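Local coordinates for quinonprotein alcohol dehydrogenase-like protein (Bacteroides thetaiotaomicron VPI-5482, PDB 4R5O) that is of unknown function but binds calcium ions and joins an immunoglobulin-like beta-sandwich domain to a seven-bladed beta-propeller, at residues A[29-33]-A[69-73]; A[65-69]-A[92-96]; A[281-285]-A[334-340]; A[384-390]-A[400-405]. All blocks are in the same frame, centred on the assembly; numbering follows the deposited sequence.

Contacts 1 and 2 belong to the beta-sandwich domain and form one continuous patch: their centres are about 8 Å apart, they share Ile-69, and Ser-96 OG sits 2.8 Å from Cys-73 N, a probable hydrogen bond. Contacts 3 and 4 lie in the propeller, centres about 17 Å and nearest atoms about 5 Å apart, neighbours that do not touch. The centres of contacts 2 and 3 are about 44 Å apart, on opposite sides of the chain's centre. Calcium ions lie about 9 to 12 Å from the side chains of Phe-65, Asn-338 and Ile-400, so none of these binds one; Asp-356 and Asp-358 hold a calcium ion, the Asp-356 side chain about 9 Å from that of Asn-338.

Contact 1 of 4, residues A[29-33]-A[69-73]; sequences VLELG and IDNPC
Leu-30 and Ile-69 meet at about a right angle in the closely packed half of this contact, with Leu-30 CD1 3.9 Å from Ile-69 CG1. The whole leucine branch gathers round that one methylene: its CB lies equally near, and CG and CD2 are only slightly farther off. Ile-69 can offer CG1 because this atom stands anti to its own carbonyl carbon (chi1 -53°). Both residues are buried in the sandwich domain, where strand 28-31 pairs with strand 86-97.

Beyond Leu-30 the chain turns toward solvent. Leu-32 keeps hold through one methyl: CD2 rests on the backbone between Asn-71 and Pro-72, 3.4 Å from Asn-71 C, and reaches Pro-72 CD at 4.1 Å. At the exposed end only backbone joins the segments, Gly-33 N donating to Ile-69 O at 2.7 Å with a nearly straight N-H...O angle of 168°. Gly-33 has a positive phi (102°) that suits glycine, since a CB would press on the preceding carbonyl oxygen.

Both segments also face strand 121-123 of the propeller: Leu-32 from one, Asn-71 and Pro-72 from the other, all touch Tyr-123, and Asn-71 ND2 bonds to Gln-124 O and Ser-129 OG. The buried end therefore depends on side-chain shape, whereas the exposed end is held by main-chain atoms and should depend little on side-chain identity, the glycine apart.

Contact 2 of 4, residues A[65-69]-A[92-96]; sequences FSYKI and TSFSS
Phe-94 turns its edge onto one face of Tyr-67, a T-shaped (edge-to-face) pair inside the immunoglobulin-like beta-sandwich. The ring centroids are 5.0 Å apart, with the planes at 64°. The Phe-94 atoms CE2 and CZ do the touching, and CE2 comes within 3.6 Å of Tyr-67 CE1. Two residues before Tyr-67 on its strand, Phe-65 CZ reaches Phe-94 CE1 at an oblique angle, 4.2 Å away. Phe-94 comes from strand 86-97 of the five-stranded sheet, while Tyr-67 and Phe-65 come from strand 65-68, which pairs with 35-38; the contact therefore bridges the two layers.

Phe-94 CG sits between its backbone N and carbonyl carbon (chi1 66°), which sends the ring across toward strand 65-68. Replacing Tyr-67 by an alanine would probably open a gap beside Phe-94 and leave that ring's CE2-CZ edge without the aromatic face it now meets. Tyr-59 lies against both Tyr-67 and Phe-65, and Leu-36 packs on Phe-94.

Ile-69 closes the other end with its two branches divided: CD1 lies 3.6 Å from Phe-94 CE2, and CG2 touches Ser-96 CB at 3.5 Å, while Ser-96 OG bonds to His-98 ND1 and Cys-73 N.

Contact 3 of 4, residues A[281-285]-A[334-340]; sequences VLAKD and SETENII
Lys-284 lies over the turn 334-338, where one blade of the beta-propeller meets the next: strand 281-282 belongs to the sheet that includes 288-294, and the turn links strands 332-333 and 339-343 of the adjoining sheet.

The polar link across the contact is a single hydrogen bond, from Lys-284 NZ to Thr-336 O at 2.8 Å. The ammonium comes from above the carbonyl plane, 59° out of it, and so does not lie on a lone pair. The lysine gets there stretched out, its CG anti to the backbone N (chi1 -163°) and every later torsion near 180°.

Along the way the lysine methylenes run past a row of oxygens. Lys-284 CB, CG and CD each lie 3.6 Å from one: Glu-337 O, Glu-335 O and Asn-338 OD1 in turn, the lysine and asparagine side chains crossing at a slant. This part of the contact is at the surface.

Apolar packing holds the buried end. Val-281 and Ile-340 point at each other tip to tip, CG2 to CD1 at 4.0 Å, and Ala-283 CB approaches the same CD1 at 4.3 Å. Tyr-289 packs against all three residues, and its hydroxyl bonds to Asp-285 OD2.

The turn that carries the lysine's acceptor is braced from within. A weak bond from Ile-339 N to Glu-337 O closes an inverse gamma turn at Asn-338. Ser-334 OG accepts from Thr-336 N, two residues on, at 3.3 Å, which makes an ST turn, and from Glu-337 N, three residues on, at 2.9 Å, which makes an ST motif.

Contact 4 of 4, residues A[384-390]-A[400-405]; sequences GELYVTY and IVVYSK
Tyr-390 and Tyr-403 come at each other from opposite ends of a beta hairpin in one propeller blade, their OH atoms 2.6 Å apart in a hydrogen bond that either could donate. Each CG is anti to its carbonyl carbon (chi1 -64° and -65°), which leans both rings back along their antiparallel strands until the hydroxyls meet.

Two valines fill the angles between the rings. Val-388 sets CG1 over a face of Tyr-390 and CG2 at the edge of Tyr-403, 3.7 Å from CE2. Val-401 does the reverse, with CG1 over a face of Tyr-403 and CG2 at the edge of Tyr-390, 3.6 Å from CD2. A phenylalanine in place of Tyr-390 would probably keep this packing but leave the Tyr-403 hydroxyl without its mate.

On the other side of the sheet Tyr-387 lies alongside Val-402, and Thr-389 alongside Ile-400. At the open end of the hairpin Lys-405 CG settles 3.9 Å from Gly-384 CA, where a CB would collide with it.

Four backbone bonds, two each for the Leu-386/Tyr-403 and Val-388/Val-401 pairs, zip the strands together. The hydroxyl pair gives two buried tyrosines a polar partner among valines, a side-chain tie added to the backbone ladder.

Contact 1 of 4, residues A[29-33]-A[69-73]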
loop_
_atom_site.group_PDB
_atom_site.type_symbol
_atom_site.label_atom_id
_atom_site.label_comp_id
_atom_site.label_asym_id
_atom_site.label_seq_id
_atom_site.Cartn_x
_atom_site.Cartn_y
_atom_site.Cartn_z
ATOM N N VAL A 29 -21.516 -2.462 -15.085
ATOM C CA VAL A 29 -21.020 -2.731 -13.742
ATOM C C VAL A 29 -21.418 -4.192 -13.436
ATOM O O VAL A 29 -22.592 -4.567 -13.552
ATOM C CB VAL A 29 -21.478 -1.705 -12.662
ATOM C CG1 VAL A 29 -20.912 -2.067 -11.303
ATOM C CG2 VAL A 29 -21.051 -0.290 -13.020
ATOM N N LEU A 30 -20.415 -5.020 -13.128
ATOM C CA LEU A 30 -20.571 -6.452 -12.831
ATOM C C LEU A 30 -20.119 -6.791 -11.420
ATOM O O LEU A 30 -19.275 -6.095 -10.870
ATOM C CB LEU A 30 -19.757 -7.325 -13.827
ATOM C CG LEU A 30 -20.119 -7.209 -15.301
ATOM C CD1 LEU A 30 -19.085 -6.313 -16.071
ATOM C CD2 LEU A 30 -20.266 -8.592 -15.914
ATOM N N GLU A 31 -20.632 -7.896 -10.865
ATOM C CA GLU A 31 -20.171 -8.381 -9.568
ATOM C C GLU A 31 -18.911 -9.190 -9.751
ATOM O O GLU A 31 -18.699 -9.749 -10.833
ATOM C CB GLU A 31 -21.247 -9.228 -8.840
ATOM C CG GLU A 31 -22.560 -8.521 -8.541
ATOM C CD GLU A 31 -22.533 -7.301 -7.644
ATOM O OE1 GLU A 31 -21.655 -7.218 -6.752
ATOM O OE2 GLU A 31 -23.440 -6.452 -7.797
ATOM N N LEU A 32 -18.074 -9.279 -8.700
ATOM C CA LEU A 32 -16.902 -10.153 -8.745
ATOM C C LEU A 32 -17.416 -11.577 -8.932
ATOM O O LEU A 32 -18.411 -11.963 -8.306
ATOM C CB LEU A 32 -16.014 -9.995 -7.494
ATOM C CG LEU A 32 -15.229 -8.692 -7.384
ATOM C CD1 LEU A 32 -14.756 -8.452 -5.966
ATOM C CD2 LEU A 32 -14.083 -8.635 -8.393
ATOM N N GLY A 33 -16.845 -12.279 -9.894
ATOM C CA GLY A 33 -17.294 -13.628 -10.222
ATOM C C GLY A 33 -18.166 -13.704 -11.466
ATOM O O GLY A 33 -18.257 -14.776 -12.065
ATOM N N ILE A 69 -14.976 -11.297 -14.700
ATOM C CA ILE A 69 -14.648 -10.246 -13.742
ATOM C C ILE A 69 -14.242 -10.979 -12.459
ATOM O O ILE A 69 -15.039 -11.161 -11.522
ATOM C CB ILE A 69 -15.840 -9.253 -13.596
ATOM C CG1 ILE A 69 -16.288 -8.719 -14.963
ATOM C CG2 ILE A 69 -15.526 -8.122 -12.622
ATOM C CD1 ILE A 69 -15.176 -8.001 -15.805
ATOM N N ASP A 70 -13.019 -11.509 -12.482
ATOM C CA ASP A 70 -12.494 -12.322 -11.385
ATOM C C ASP A 70 -11.537 -11.487 -10.498
ATOM O O ASP A 70 -10.980 -12.003 -9.528
ATOM C CB ASP A 70 -11.799 -13.585 -11.939
ATOM C CG ASP A 70 -10.712 -13.374 -12.983
ATOM O OD1 ASP A 70 -10.363 -12.182 -13.267
ATOM O OD2 ASP A 70 -10.220 -14.393 -13.535
ATOM N N ASN A 71 -11.427 -10.181 -10.785
ATOM C CA ASN A 71 -10.592 -9.267 -10.019
ATOM C C ASN A 71 -11.173 -7.843 -9.997
ATOM O O ASN A 71 -11.752 -7.441 -10.997
ATOM C CB ASN A 71 -9.184 -9.237 -10.635
ATOM C CG ASN A 71 -8.063 -9.230 -9.609
ATOM O OD1 ASN A 71 -7.944 -10.161 -8.801
ATOM N ND2 ASN A 71 -7.149 -8.258 -9.685
ATOM N N PRO A 72 -11.012 -7.027 -8.922
ATOM C CA PRO A 72 -11.446 -5.623 -9.011
ATOM C C PRO A 72 -10.820 -4.969 -10.236
ATOM O O PRO A 72 -9.607 -5.090 -10.412
ATOM C CB PRO A 72 -10.938 -5.009 -7.698
ATOM C CG PRO A 72 -10.804 -6.142 -6.782
ATOM C CD PRO A 72 -10.334 -7.277 -7.636
ATOM N N CYS A 73 -11.641 -4.371 -11.123
ATOM C CA CYS A 73 -11.141 -3.780 -12.363
ATOM C C CYS A 73 -12.039 -2.651 -12.832
ATOM O O CYS A 73 -13.134 -2.468 -12.337
ATOM C CB CYS A 73 -11.018 -4.846 -13.454
ATOM S SG CYS A 73 -12.604 -5.565 -14.000
#

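Contact 2 of 4, residues A[65-69]-A[92-96]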
loop_
_atom_site.group_PDB
_atom_site.type_symbol
_atom_site.label_atom_id
_atom_site.label_comp_id
_atom_site.label_asym_id
_atom_site.label_seq_id
_atom_site.Cartn_x
_atom_site.Cartn_y
_atom_site.Cartn_z
ATOM N N PHE A 65 -17.663 -11.361 -27.192
ATOM C CA PHE A 65 -16.710 -10.992 -26.154
ATOM C C PHE A 65 -17.061 -11.652 -24.834
ATOM O O PHE A 65 -18.157 -11.440 -24.320
ATOM C CB PHE A 65 -16.685 -9.460 -25.992
ATOM C CG PHE A 65 -15.780 -8.891 -24.918
ATOM C CD1 PHE A 65 -14.393 -8.871 -25.086
ATOM C CD2 PHE A 65 -16.313 -8.292 -23.781
ATOM C CE1 PHE A 65 -13.558 -8.327 -24.103
ATOM C CE2 PHE A 65 -15.473 -7.753 -22.795
ATOM C CZ PHE A 65 -14.104 -7.778 -22.963
ATOM N N SER A 66 -16.130 -12.425 -24.265
ATOM C CA SER A 66 -16.337 -13.043 -22.959
ATOM C C SER A 66 -15.169 -12.654 -22.076
ATOM O O SER A 66 -14.013 -12.825 -22.469
ATOM C CB SER A 66 -16.505 -14.550 -23.081
ATOM O OG SER A 66 -16.822 -15.115 -21.819
ATOM N N TYR A 67 -15.462 -12.043 -20.921
ATOM C CA TYR A 67 -14.421 -11.571 -20.001
ATOM C C TYR A 67 -14.869 -11.797 -18.562
ATOM O O TYR A 67 -15.830 -11.150 -18.139
ATOM C CB TYR A 67 -14.150 -10.081 -20.275
ATOM C CG TYR A 67 -12.920 -9.500 -19.625
ATOM C CD1 TYR A 67 -12.954 -9.032 -18.318
ATOM C CD2 TYR A 67 -11.758 -9.296 -20.356
ATOM C CE1 TYR A 67 -11.825 -8.474 -17.720
ATOM C CE2 TYR A 67 -10.635 -8.695 -19.784
ATOM C CZ TYR A 67 -10.668 -8.291 -18.462
ATOM O OH TYR A 67 -9.546 -7.708 -17.909
ATOM N N LYS A 68 -14.207 -12.719 -17.818
ATOM C CA LYS A 68 -14.589 -12.986 -16.429
ATOM C C LYS A 68 -14.081 -11.863 -15.516
ATOM O O LYS A 68 -12.901 -11.498 -15.577
ATOM C CB LYS A 68 -14.074 -14.355 -15.935
ATOM N N ILE A 69 -14.976 -11.297 -14.700
ATOM C CA ILE A 69 -14.648 -10.246 -13.742
ATOM C C ILE A 69 -14.242 -10.979 -12.459
ATOM O O ILE A 69 -15.039 -11.161 -11.522
ATOM C CB ILE A 69 -15.840 -9.253 -13.596
ATOM C CG1 ILE A 69 -16.288 -8.719 -14.963
ATOM C CG2 ILE A 69 -15.526 -8.122 -12.622
ATOM C CD1 ILE A 69 -15.176 -8.001 -15.805
ATOM N N THR A 92 -17.567 1.336 -25.152
ATOM C CA THR A 92 -18.229 1.342 -23.855
ATOM C C THR A 92 -17.118 1.163 -22.813
ATOM O O THR A 92 -15.932 1.224 -23.149
ATOM C CB THR A 92 -19.385 0.293 -23.749
ATOM O OG1 THR A 92 -20.116 0.554 -22.552
ATOM C CG2 THR A 92 -18.895 -1.179 -23.779
ATOM N N SER A 93 -17.506 0.980 -21.557
ATOM C CA SER A 93 -16.576 0.727 -20.474
ATOM C C SER A 93 -17.226 -0.238 -19.498
ATOM O O SER A 93 -18.447 -0.421 -19.526
ATOM C CB SER A 93 -16.145 2.026 -19.803
ATOM O OG SER A 93 -17.263 2.740 -19.310
ATOM N N PHE A 94 -16.406 -0.939 -18.715
ATOM C CA PHE A 94 -16.903 -1.873 -17.715
ATOM C C PHE A 94 -16.041 -1.779 -16.468
ATOM O O PHE A 94 -14.899 -1.305 -16.520
ATOM C CB PHE A 94 -16.978 -3.311 -18.236
ATOM C CG PHE A 94 -15.683 -4.000 -18.572
ATOM C CD1 PHE A 94 -15.155 -3.931 -19.846
ATOM C CD2 PHE A 94 -15.051 -4.805 -17.643
ATOM C CE1 PHE A 94 -14.008 -4.643 -20.180
ATOM C CE2 PHE A 94 -13.895 -5.496 -17.973
ATOM C CZ PHE A 94 -13.391 -5.423 -19.243
ATOM N N SER A 95 -16.635 -2.161 -15.336
ATOM C CA SER A 95 -16.000 -2.144 -14.025
ATOM C C SER A 95 -16.667 -3.147 -13.129
ATOM O O SER A 95 -17.786 -3.559 -13.395
ATOM C CB SER A 95 -16.057 -0.743 -13.410
ATOM O OG SER A 95 -17.399 -0.324 -13.220
ATOM N N SER A 96 -15.976 -3.543 -12.068
ATOM C CA SER A 96 -16.460 -4.467 -11.045
ATOM C C SER A 96 -17.139 -3.704 -9.917
ATOM O O SER A 96 -16.708 -2.601 -9.588
ATOM C CB SER A 96 -15.301 -5.302 -10.495
ATOM O OG SER A 96 -14.247 -4.475 -10.024
#

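Contact 3 of 4, residues A[281-285]-A[334-340]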
loop_
_atom_site.group_PDB
_atom_site.type_symbol
_atom_site.label_atom_id
_atom_site.label_comp_id
_atom_site.label_asym_id
_atom_site.label_seq_id
_atom_site.Cartn_x
_atom_site.Cartn_y
_atom_site.Cartn_z
ATOM N N VAL A 281 4.588 5.151 17.586
ATOM C CA VAL A 281 3.150 4.921 17.514
ATOM C C VAL A 281 2.440 5.907 18.448
ATOM O O VAL A 281 2.904 6.170 19.556
ATOM C CB VAL A 281 2.736 3.440 17.817
ATOM C CG1 VAL A 281 3.292 2.482 16.770
ATOM C CG2 VAL A 281 3.141 2.984 19.218
ATOM N N LEU A 282 1.318 6.454 17.981
ATOM C CA LEU A 282 0.463 7.311 18.804
ATOM C C LEU A 282 -0.514 6.406 19.541
ATOM O O LEU A 282 -1.302 5.724 18.888
ATOM C CB LEU A 282 -0.250 8.395 17.972
ATOM C CG LEU A 282 -1.210 9.311 18.755
ATOM C CD1 LEU A 282 -0.441 10.277 19.703
ATOM C CD2 LEU A 282 -2.104 10.077 17.818
ATOM N N ALA A 283 -0.400 6.320 20.881
ATOM C CA ALA A 283 -1.253 5.441 21.697
ATOM C C ALA A 283 -2.529 6.154 22.133
ATOM O O ALA A 283 -2.673 7.359 21.892
ATOM C CB ALA A 283 -0.502 4.940 22.902
ATOM N N LYS A 284 -3.477 5.391 22.753
ATOM C CA LYS A 284 -4.812 5.888 23.155
ATOM C C LYS A 284 -4.696 6.946 24.264
ATOM O O LYS A 284 -5.586 7.786 24.359
ATOM C CB LYS A 284 -5.747 4.758 23.605
ATOM C CG LYS A 284 -7.211 5.191 23.615
ATOM C CD LYS A 284 -8.102 4.201 24.307
ATOM C CE LYS A 284 -9.500 4.751 24.407
ATOM N NZ LYS A 284 -10.387 3.838 25.168
ATOM N N ASP A 285 -3.593 6.973 25.028
ATOM C CA ASP A 285 -3.368 7.995 26.053
ATOM C C ASP A 285 -2.992 9.374 25.422
ATOM O O ASP A 285 -2.825 10.356 26.153
ATOM C CB ASP A 285 -2.261 7.545 27.017
ATOM C CG ASP A 285 -0.874 7.386 26.435
ATOM O OD1 ASP A 285 -0.732 7.450 25.201
ATOM O OD2 ASP A 285 0.064 7.188 27.211
ATOM N N SER A 334 -3.497 0.526 19.509
ATOM C CA SER A 334 -4.943 0.517 19.450
ATOM C C SER A 334 -5.470 1.925 19.659
ATOM O O SER A 334 -4.927 2.668 20.483
ATOM C CB SER A 334 -5.504 -0.438 20.495
ATOM O OG SER A 334 -6.919 -0.389 20.503
ATOM N N GLU A 335 -6.517 2.298 18.902
ATOM C CA GLU A 335 -7.176 3.606 19.013
ATOM C C GLU A 335 -8.306 3.558 20.024
ATOM O O GLU A 335 -8.769 4.605 20.469
ATOM C CB GLU A 335 -7.721 4.059 17.651
ATOM C CG GLU A 335 -6.659 4.438 16.633
ATOM C CD GLU A 335 -7.145 4.756 15.226
ATOM O OE1 GLU A 335 -8.360 4.608 14.938
ATOM O OE2 GLU A 335 -6.275 5.066 14.380
ATOM N N THR A 336 -8.740 2.341 20.395
ATOM C CA THR A 336 -9.883 2.109 21.278
ATOM C C THR A 336 -9.482 1.500 22.631
ATOM O O THR A 336 -10.279 1.566 23.568
ATOM C CB THR A 336 -10.888 1.175 20.581
ATOM O OG1 THR A 336 -10.275 -0.094 20.321
ATOM C CG2 THR A 336 -11.421 1.763 19.283
ATOM N N GLU A 337 -8.279 0.912 22.742
ATOM C CA GLU A 337 -7.805 0.316 23.991
ATOM C C GLU A 337 -6.382 0.783 24.292
ATOM O O GLU A 337 -5.648 1.130 23.382
ATOM C CB GLU A 337 -7.880 -1.218 23.952
ATOM C CG GLU A 337 -9.312 -1.731 23.974
ATOM C CD GLU A 337 -9.580 -3.224 23.988
ATOM O OE1 GLU A 337 -8.672 -4.012 24.336
ATOM O OE2 GLU A 337 -10.740 -3.599 23.708
ATOM N N ASN A 338 -6.006 0.815 25.576
ATOM C CA ASN A 338 -4.695 1.254 26.082
ATOM C C ASN A 338 -3.678 0.125 25.905
ATOM O O ASN A 338 -3.143 -0.442 26.877
ATOM C CB ASN A 338 -4.835 1.672 27.547
ATOM C CG ASN A 338 -5.858 2.760 27.747
ATOM O OD1 ASN A 338 -5.853 3.801 27.058
ATOM N ND2 ASN A 338 -6.728 2.550 28.727
ATOM N N ILE A 339 -3.425 -0.193 24.629
ATOM C CA ILE A 339 -2.612 -1.308 24.180
ATOM C C ILE A 339 -1.634 -0.916 23.057
ATOM O O ILE A 339 -1.939 -0.104 22.175
ATOM C CB ILE A 339 -3.610 -2.401 23.670
ATOM C CG1 ILE A 339 -4.288 -3.116 24.842
ATOM C CG2 ILE A 339 -2.975 -3.433 22.740
ATOM C CD1 ILE A 339 -5.406 -4.039 24.418
ATOM N N ILE A 340 -0.466 -1.569 23.090
ATOM C CA ILE A 340 0.547 -1.561 22.043
ATOM C C ILE A 340 0.983 -3.013 21.831
ATOM O O ILE A 340 1.319 -3.711 22.791
ATOM C CB ILE A 340 1.755 -0.619 22.274
ATOM C CG1 ILE A 340 1.295 0.826 22.542
ATOM C CG2 ILE A 340 2.742 -0.710 21.081
ATOM C CD1 ILE A 340 2.350 1.768 22.931
#

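Contact 4 of 4, residues A[384-390]-A[400-405]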
loop_
_atom_site.group_PDB
_atom_site.type_symbol
_atom_site.label_atom_id
_atom_site.label_comp_id
_atom_site.label_asym_id
_atom_site.label_seq_id
_atom_site.Cartn_x
_atom_site.Cartn_y
_atom_site.Cartn_z
ATOM N N GLY A 384 -10.437 -4.876 16.109
ATOM C CA GLY A 384 -9.348 -5.177 17.038
ATOM C C GLY A 384 -8.439 -6.294 16.545
ATOM O O GLY A 384 -7.557 -6.744 17.275
ATOM N N GLU A 385 -8.659 -6.760 15.306
ATOM C CA GLU A 385 -7.900 -7.822 14.649
ATOM C C GLU A 385 -6.457 -7.386 14.372
ATOM O O GLU A 385 -6.233 -6.296 13.848
ATOM C CB GLU A 385 -8.578 -8.241 13.328
ATOM C CG GLU A 385 -9.910 -8.971 13.443
ATOM C CD GLU A 385 -10.648 -9.099 12.123
ATOM O OE1 GLU A 385 -10.869 -8.072 11.440
ATOM O OE2 GLU A 385 -11.034 -10.236 11.783
ATOM N N LEU A 386 -5.488 -8.253 14.718
ATOM C CA LEU A 386 -4.048 -8.048 14.517
ATOM C C LEU A 386 -3.585 -8.843 13.300
ATOM O O LEU A 386 -3.860 -10.036 13.208
ATOM C CB LEU A 386 -3.274 -8.471 15.786
ATOM C CG LEU A 386 -1.746 -8.266 15.829
ATOM C CD1 LEU A 386 -1.378 -6.797 16.047
ATOM C CD2 LEU A 386 -1.159 -9.048 16.952
ATOM N N TYR A 387 -2.907 -8.177 12.372
ATOM C CA TYR A 387 -2.369 -8.783 11.171
ATOM C C TYR A 387 -0.878 -8.924 11.317
ATOM O O TYR A 387 -0.156 -7.932 11.340
ATOM C CB TYR A 387 -2.713 -7.969 9.917
ATOM C CG TYR A 387 -4.145 -7.514 9.803
ATOM C CD1 TYR A 387 -5.168 -8.424 9.611
ATOM C CD2 TYR A 387 -4.463 -6.170 9.741
ATOM C CE1 TYR A 387 -6.491 -8.014 9.480
ATOM C CE2 TYR A 387 -5.780 -5.745 9.596
ATOM C CZ TYR A 387 -6.792 -6.672 9.447
ATOM O OH TYR A 387 -8.098 -6.294 9.261
ATOM N N VAL A 388 -0.419 -10.158 11.390
ATOM C CA VAL A 388 0.968 -10.542 11.553
ATOM C C VAL A 388 1.484 -11.207 10.280
ATOM O O VAL A 388 0.835 -12.112 9.758
ATOM C CB VAL A 388 1.087 -11.490 12.758
ATOM C CG1 VAL A 388 2.533 -11.802 13.053
ATOM C CG2 VAL A 388 0.421 -10.900 13.996
ATOM N N THR A 389 2.664 -10.768 9.790
ATOM C CA THR A 389 3.346 -11.325 8.615
ATOM C C THR A 389 4.459 -12.260 9.090
ATOM O O THR A 389 5.390 -11.828 9.761
ATOM C CB THR A 389 3.874 -10.219 7.711
ATOM O OG1 THR A 389 2.796 -9.356 7.340
ATOM C CG2 THR A 389 4.580 -10.740 6.488
ATOM N N TYR A 390 4.329 -13.554 8.748
ATOM C CA TYR A 390 5.286 -14.606 9.075
ATOM C C TYR A 390 6.036 -15.097 7.844
ATOM O O TYR A 390 5.469 -15.075 6.745
ATOM C CB TYR A 390 4.573 -15.809 9.718
ATOM C CG TYR A 390 3.921 -15.558 11.049
ATOM C CD1 TYR A 390 4.663 -15.571 12.220
ATOM C CD2 TYR A 390 2.548 -15.432 11.154
ATOM C CE1 TYR A 390 4.059 -15.396 13.464
ATOM C CE2 TYR A 390 1.931 -15.256 12.389
ATOM C CZ TYR A 390 2.690 -15.240 13.546
ATOM O OH TYR A 390 2.099 -15.066 14.778
ATOM N N ILE A 400 0.082 -14.081 5.898
ATOM C CA ILE A 400 -0.493 -13.033 6.729
ATOM C C ILE A 400 -1.510 -13.733 7.624
ATOM O O ILE A 400 -2.476 -14.307 7.126
ATOM C CB ILE A 400 -1.085 -11.821 5.951
ATOM C CG1 ILE A 400 -0.023 -11.140 5.081
ATOM C CG2 ILE A 400 -1.722 -10.836 6.928
ATOM C CD1 ILE A 400 -0.588 -10.113 4.120
ATOM N N VAL A 401 -1.258 -13.749 8.929
ATOM C CA VAL A 401 -2.174 -14.364 9.884
ATOM C C VAL A 401 -2.923 -13.234 10.573
ATOM O O VAL A 401 -2.308 -12.285 11.058
ATOM C CB VAL A 401 -1.476 -15.322 10.883
ATOM C CG1 VAL A 401 -2.485 -15.932 11.846
ATOM C CG2 VAL A 401 -0.721 -16.425 10.142
ATOM N N VAL A 402 -4.253 -13.313 10.537
ATOM C CA VAL A 402 -5.182 -12.359 11.131
ATOM C C VAL A 402 -5.706 -12.980 12.414
ATOM O O VAL A 402 -6.420 -13.993 12.355
ATOM C CB VAL A 402 -6.335 -11.952 10.157
ATOM C CG1 VAL A 402 -7.334 -11.019 10.841
ATOM C CG2 VAL A 402 -5.811 -11.355 8.858
ATOM N N TYR A 403 -5.315 -12.402 13.564
ATOM C CA TYR A 403 -5.733 -12.837 14.893
ATOM C C TYR A 403 -6.869 -11.988 15.423
ATOM O O TYR A 403 -6.933 -10.806 15.134
ATOM C CB TYR A 403 -4.557 -12.768 15.892
ATOM C CG TYR A 403 -3.404 -13.711 15.612
ATOM C CD1 TYR A 403 -3.434 -15.030 16.058
ATOM C CD2 TYR A 403 -2.242 -13.261 14.982
ATOM C CE1 TYR A 403 -2.365 -15.895 15.836
ATOM C CE2 TYR A 403 -1.165 -14.121 14.752
ATOM C CZ TYR A 403 -1.236 -15.439 15.175
ATOM O OH TYR A 403 -0.179 -16.296 14.979
ATOM N N SER A 404 -7.719 -12.557 16.255
ATOM C CA SER A 404 -8.771 -11.802 16.926
ATOM C C SER A 404 -8.172 -11.072 18.141
ATOM O O SER A 404 -7.028 -11.363 18.503
ATOM C CB SER A 404 -9.906 -12.742 17.340
ATOM O OG SER A 404 -9.462 -13.717 18.271
ATOM N N LYS A 405 -8.942 -10.161 18.791
ATOM C CA LYS A 405 -8.525 -9.468 20.025
ATOM C C LYS A 405 -7.984 -10.454 21.075
ATOM O O LYS A 405 -7.105 -10.108 21.864
ATOM C CB LYS A 405 -9.701 -8.693 20.664
ATOM C CG LYS A 405 -10.474 -7.696 19.810
ATOM C CD LYS A 405 -11.557 -6.936 20.624
ATOM C CE LYS A 405 -12.684 -7.775 21.205
ATOM N NZ LYS A 405 -13.586 -6.988 22.091
#